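Local structure of alternansucrase (6HVG) at residues Q380-A394 / Q1284-S1296. The protein belongs to glycoside hydrolase family 70 and carries choline-binding-type and putative cell-wall-binding repeats. Residues are numbered along the deposited sequence; the frame is centred on the assembly and turned at random.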
loop_
_atom_site.group_PDB
_atom_site.type_symbol
_atom_site.label_atom_id
_atom_site.label_comp_id
_atom_site.label_asym_id
_atom_site.label_seq_id
_atom_site.Cartn_x
_atom_site.Cartn_y
_atom_site.Cartn_z
ATOM N N GLN A 380 5.303 44.399 -14.056
ATOM C CA GLN A 380 3.881 44.787 -14.003
ATOM C C GLN A 380 3.656 45.984 -13.051
ATOM O O GLN A 380 3.719 45.833 -11.851
ATOM C CB GLN A 380 3.023 43.576 -13.568
ATOM C CG GLN A 380 1.510 43.811 -13.500
ATOM C CD GLN A 380 0.895 44.177 -14.842
ATOM O OE1 GLN A 380 1.038 43.440 -15.831
ATOM N NE2 GLN A 380 0.193 45.320 -14.893
ATOM N N GLY A 381 3.417 47.164 -13.610
ATOM C CA GLY A 381 3.196 48.395 -12.824
ATOM C C GLY A 381 1.766 48.411 -12.329
ATOM O O GLY A 381 0.935 47.604 -12.788
ATOM N N LEU A 382 1.448 49.323 -11.414
ATOM C CA LEU A 382 0.082 49.355 -10.893
ATOM C C LEU A 382 -0.860 49.772 -12.029
ATOM O O LEU A 382 -0.623 50.781 -12.680
ATOM C CB LEU A 382 -0.038 50.287 -9.690
ATOM C CG LEU A 382 -1.326 50.164 -8.879
ATOM C CD1 LEU A 382 -1.483 48.758 -8.283
ATOM C CD2 LEU A 382 -1.311 51.189 -7.750
ATOM N N VAL A 383 -1.882 48.967 -12.288
ATOM C CA VAL A 383 -2.862 49.295 -13.303
ATOM C C VAL A 383 -4.265 49.058 -12.789
ATOM O O VAL A 383 -4.508 48.187 -11.980
ATOM C CB VAL A 383 -2.685 48.527 -14.629
ATOM C CG1 VAL A 383 -1.375 48.899 -15.288
ATOM C CG2 VAL A 383 -2.821 47.036 -14.439
ATOM N N SER A 384 -5.186 49.859 -13.281
ATOM C CA SER A 384 -6.592 49.712 -12.984
ATOM C C SER A 384 -7.225 48.759 -13.983
ATOM O O SER A 384 -6.932 48.806 -15.176
ATOM C CB SER A 384 -7.266 51.069 -13.086
ATOM O OG SER A 384 -8.572 51.026 -12.544
ATOM N N GLN A 385 -8.083 47.883 -13.499
ATOM C CA GLN A 385 -8.664 46.881 -14.354
ATOM C C GLN A 385 -10.061 47.230 -14.816
ATOM O O GLN A 385 -10.525 46.676 -15.825
ATOM C CB GLN A 385 -8.654 45.537 -13.623
ATOM C CG GLN A 385 -7.246 44.971 -13.454
ATOM C CD GLN A 385 -7.226 43.536 -13.013
ATOM O OE1 GLN A 385 -7.024 42.637 -13.817
ATOM N NE2 GLN A 385 -7.448 43.322 -11.719
ATOM N N SER A 386 -10.722 48.155 -14.115
ATOM C CA SER A 386 -12.103 48.491 -14.438
ATOM C C SER A 386 -12.241 49.151 -15.808
ATOM O O SER A 386 -11.386 49.948 -16.214
ATOM C CB SER A 386 -12.726 49.355 -13.343
ATOM O OG SER A 386 -12.058 50.575 -13.203
ATOM N N ASN A 387 -13.309 48.792 -16.514
ATOM C CA ASN A 387 -13.610 49.331 -17.825
ATOM C C ASN A 387 -15.125 49.214 -18.112
ATOM O O ASN A 387 -15.903 49.042 -17.185
ATOM C CB ASN A 387 -12.719 48.643 -18.866
ATOM C CG ASN A 387 -12.936 47.137 -18.947
ATOM O OD1 ASN A 387 -13.904 46.585 -18.422
ATOM N ND2 ASN A 387 -12.068 46.480 -19.671
ATOM N N GLU A 388 -15.526 49.328 -19.375
ATOM C CA GLU A 388 -16.929 49.262 -19.755
ATOM C C GLU A 388 -17.609 47.914 -19.465
ATOM O O GLU A 388 -18.819 47.848 -19.326
ATOM C CB GLU A 388 -17.126 49.682 -21.230
ATOM C CG GLU A 388 -16.633 48.708 -22.307
ATOM C CD GLU A 388 -15.166 48.901 -22.695
ATOM O OE1 GLU A 388 -14.422 49.587 -21.942
ATOM O OE2 GLU A 388 -14.764 48.331 -23.739
ATOM N N ASN A 389 -16.837 46.846 -19.343
ATOM C CA ASN A 389 -17.401 45.523 -19.090
ATOM C C ASN A 389 -17.520 45.154 -17.620
ATOM O O ASN A 389 -18.228 44.215 -17.285
ATOM C CB ASN A 389 -16.562 44.465 -19.795
ATOM C CG ASN A 389 -16.374 44.760 -21.263
ATOM O OD1 ASN A 389 -17.227 45.364 -21.903
ATOM N ND2 ASN A 389 -15.261 44.336 -21.799
ATOM N N THR A 390 -16.848 45.886 -16.744
ATOM C CA THR A 390 -16.865 45.556 -15.321
ATOM C C THR A 390 -18.281 45.519 -14.726
ATOM O O THR A 390 -18.656 44.524 -14.134
ATOM C CB THR A 390 -15.964 46.511 -14.518
ATOM O OG1 THR A 390 -14.631 46.434 -15.017
ATOM C CG2 THR A 390 -15.945 46.173 -13.036
ATOM N N PRO A 391 -19.081 46.589 -14.869
ATOM C CA PRO A 391 -20.433 46.518 -14.298
ATOM C C PRO A 391 -21.302 45.392 -14.864
ATOM O O PRO A 391 -22.198 44.928 -14.172
ATOM C CB PRO A 391 -21.064 47.886 -14.627
ATOM C CG PRO A 391 -20.196 48.488 -15.657
ATOM C CD PRO A 391 -18.841 47.863 -15.557
ATOM N N HIS A 392 -21.052 44.986 -16.108
ATOM C CA HIS A 392 -21.808 43.901 -16.735
ATOM C C HIS A 392 -21.386 42.520 -16.193
ATOM O O HIS A 392 -22.232 41.695 -15.878
ATOM C CB HIS A 392 -21.657 43.938 -18.264
ATOM C CG HIS A 392 -22.112 45.225 -18.898
ATOM N ND1 HIS A 392 -23.210 45.938 -18.458
ATOM C CD2 HIS A 392 -21.622 45.920 -19.954
ATOM C CE1 HIS A 392 -23.366 47.019 -19.201
ATOM N NE2 HIS A 392 -22.420 47.028 -20.120
ATOM N N ASN A 393 -20.082 42.271 -16.081
ATOM C CA ASN A 393 -19.577 40.996 -15.595
ATOM C C ASN A 393 -19.583 40.859 -14.079
ATOM O O ASN A 393 -19.364 39.767 -13.574
ATOM C CB ASN A 393 -18.157 40.729 -16.094
ATOM C CG ASN A 393 -18.114 40.254 -17.540
ATOM O OD1 ASN A 393 -19.055 39.632 -18.038
ATOM N ND2 ASN A 393 -17.022 40.543 -18.215
ATOM N N ALA A 394 -19.883 41.921 -13.344
ATOM C CA ALA A 394 -19.953 41.834 -11.889
ATOM C C ALA A 394 -21.076 40.904 -11.445
ATOM O O ALA A 394 -22.033 40.648 -12.174
ATOM C CB ALA A 394 -20.149 43.213 -11.289
ATOM N N GLN A 1284 -13.491 43.087 -8.644
ATOM C CA GLN A 1284 -14.100 43.122 -9.987
ATOM C C GLN A 1284 -15.546 42.659 -9.905
ATOM O O GLN A 1284 -16.421 43.172 -10.631
ATOM C CB GLN A 1284 -13.424 42.147 -10.974
ATOM C CG GLN A 1284 -11.943 42.289 -11.180
ATOM C CD GLN A 1284 -11.141 41.674 -10.081
ATOM O OE1 GLN A 1284 -11.520 41.728 -8.900
ATOM N NE2 GLN A 1284 -9.997 41.103 -10.454
ATOM N N LEU A 1285 -15.778 41.643 -9.079
ATOM C CA LEU A 1285 -17.068 41.004 -9.001
ATOM C C LEU A 1285 -18.095 41.858 -8.293
ATOM O O LEU A 1285 -19.284 41.648 -8.523
ATOM C CB LEU A 1285 -16.968 39.636 -8.333
ATOM C CG LEU A 1285 -16.420 38.486 -9.195
ATOM C CD1 LEU A 1285 -17.130 38.359 -10.528
ATOM C CD2 LEU A 1285 -14.969 38.693 -9.457
ATOM N N GLN A 1286 -17.659 42.832 -7.494
ATOM C CA GLN A 1286 -18.575 43.769 -6.830
ATOM C C GLN A 1286 -18.672 45.126 -7.512
ATOM O O GLN A 1286 -19.178 46.088 -6.932
ATOM C CB GLN A 1286 -18.132 43.996 -5.404
ATOM C CG GLN A 1286 -18.050 42.748 -4.560
ATOM C CD GLN A 1286 -17.599 43.083 -3.159
ATOM O OE1 GLN A 1286 -16.598 43.775 -2.966
ATOM N NE2 GLN A 1286 -18.359 42.631 -2.172
ATOM N N ASN A 1287 -18.213 45.182 -8.757
ATOM C CA ASN A 1287 -18.152 46.423 -9.545
ATOM C C ASN A 1287 -17.378 47.495 -8.830
ATOM O O ASN A 1287 -17.853 48.619 -8.723
ATOM C CB ASN A 1287 -19.554 46.930 -9.923
ATOM C CG ASN A 1287 -19.523 47.978 -11.039
ATOM O OD1 ASN A 1287 -18.606 48.042 -11.838
ATOM N ND2 ASN A 1287 -20.508 48.840 -11.048
ATOM N N LYS A 1288 -16.215 47.145 -8.302
ATOM C CA LYS A 1288 -15.338 48.113 -7.715
ATOM C C LYS A 1288 -14.088 47.992 -8.503
ATOM O O LYS A 1288 -13.927 47.041 -9.249
ATOM C CB LYS A 1288 -15.098 47.818 -6.238
ATOM C CG LYS A 1288 -16.339 48.013 -5.395
ATOM C CD LYS A 1288 -15.958 47.987 -3.918
ATOM C CE LYS A 1288 -17.183 47.978 -2.996
ATOM N NZ LYS A 1288 -18.040 49.184 -3.220
ATOM N N ASP A 1289 -13.198 48.960 -8.347
ATOM C CA ASP A 1289 -11.966 49.007 -9.119
ATOM C C ASP A 1289 -10.844 48.239 -8.452
ATOM O O ASP A 1289 -10.502 48.513 -7.308
ATOM C CB ASP A 1289 -11.517 50.447 -9.306
ATOM C CG ASP A 1289 -10.238 50.560 -10.123
ATOM O OD1 ASP A 1289 -9.994 49.743 -11.032
ATOM O OD2 ASP A 1289 -9.475 51.502 -9.873
ATOM N N ALA A 1290 -10.327 47.245 -9.163
ATOM C CA ALA A 1290 -9.287 46.379 -8.665
ATOM C C ALA A 1290 -8.002 46.789 -9.330
ATOM O O ALA A 1290 -7.902 46.721 -10.534
ATOM C CB ALA A 1290 -9.616 44.923 -8.998
ATOM N N GLN A 1291 -7.022 47.234 -8.561
ATOM C CA GLN A 1291 -5.762 47.624 -9.139
ATOM C C GLN A 1291 -4.777 46.538 -8.853
ATOM O O GLN A 1291 -4.786 45.946 -7.764
ATOM C CB GLN A 1291 -5.297 48.942 -8.541
ATOM C CG GLN A 1291 -6.230 50.075 -8.885
ATOM C CD GLN A 1291 -5.809 51.374 -8.247
ATOM O OE1 GLN A 1291 -5.625 51.449 -7.027
ATOM N NE2 GLN A 1291 -5.671 52.411 -9.065
ATOM N N THR A 1292 -3.909 46.272 -9.812
ATOM C CA THR A 1292 -3.000 45.158 -9.650
ATOM C C THR A 1292 -1.621 45.492 -10.160
ATOM O O THR A 1292 -1.480 46.087 -11.213
ATOM C CB THR A 1292 -3.573 43.877 -10.288
ATOM O OG1 THR A 1292 -2.692 42.776 -10.078
ATOM C CG2 THR A 1292 -3.789 44.064 -11.760
ATOM N N GLY A 1293 -0.602 45.091 -9.408
ATOM C CA GLY A 1293 0.753 45.293 -9.832
ATOM C C GLY A 1293 1.610 45.781 -8.709
ATOM O O GLY A 1293 1.133 45.987 -7.569
ATOM N N PHE A 1294 2.878 45.996 -9.038
ATOM C CA PHE A 1294 3.848 46.511 -8.118
ATOM C C PHE A 1294 3.939 48.032 -8.291
ATOM O O PHE A 1294 4.112 48.518 -9.393
ATOM C CB PHE A 1294 5.215 45.914 -8.436
ATOM C CG PHE A 1294 5.276 44.435 -8.343
ATOM C CD1 PHE A 1294 4.860 43.662 -9.385
ATOM C CD2 PHE A 1294 5.806 43.795 -7.212
ATOM C CE1 PHE A 1294 4.932 42.276 -9.303
ATOM C CE2 PHE A 1294 5.879 42.412 -7.133
ATOM C CZ PHE A 1294 5.434 41.658 -8.178
ATOM N N ILE A 1295 3.870 48.769 -7.188
ATOM C CA ILE A 1295 4.011 50.219 -7.233
ATOM C C ILE A 1295 5.017 50.653 -6.182
ATOM O O ILE A 1295 4.905 50.279 -5.043
ATOM C CB ILE A 1295 2.667 50.922 -7.000
ATOM C CG1 ILE A 1295 2.817 52.432 -7.291
ATOM C CG2 ILE A 1295 2.114 50.597 -5.610
ATOM C CD1 ILE A 1295 1.523 53.217 -7.218
ATOM N N SER A 1296 5.990 51.456 -6.573
ATOM C CA SER A 1296 6.969 52.014 -5.649
ATOM C C SER A 1296 6.420 53.265 -5.006
ATOM O O SER A 1296 5.624 53.996 -5.599
ATOM C CB SER A 1296 8.261 52.395 -6.384
ATOM O OG SER A 1296 9.201 51.338 -6.410
#
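With CG anti to the backbone N (chi1 -167°), L382 reaches over the second strand, while I1295, its CG1 likewise anti (-171°), sends CD1 to within 3.5 Å of L382 CD2. The two side chains meet at one end of a short two-stranded antiparallel sheet, 383-384 with 1291-1292, that joins chain segments almost 900 residues apart. V383 and T1292 form its hydrogen-bonded pair: T1292 N donates to V383 O at 3.0 Å in the carbonyl plane, whereas V383 N stands above the T1292 carbonyl plane, 3.1 Å from T1292 O. Past the corner at G1293, F1294 N donates to Q380 O, 2.9 Å away and nearly straight (167°), and the same oxygen lies at the edge of the F1294 ring. On the face that carries the V383 and T1292 side chains, Q385 CD lies 3.7 Å from T1292 CG2; the Q385 amide is gripped by N478 and the carbonyl of I1306, and T1292 OG1 bonds to Y1304 O. D1289 OD1 accepts weakly from S386 OG at 3.1 Å. Farther along, N387 and T390 form a capping box in the turn that leads into helix 390-393, beside which A394 CB packs on L1285 O at 3.3 Å.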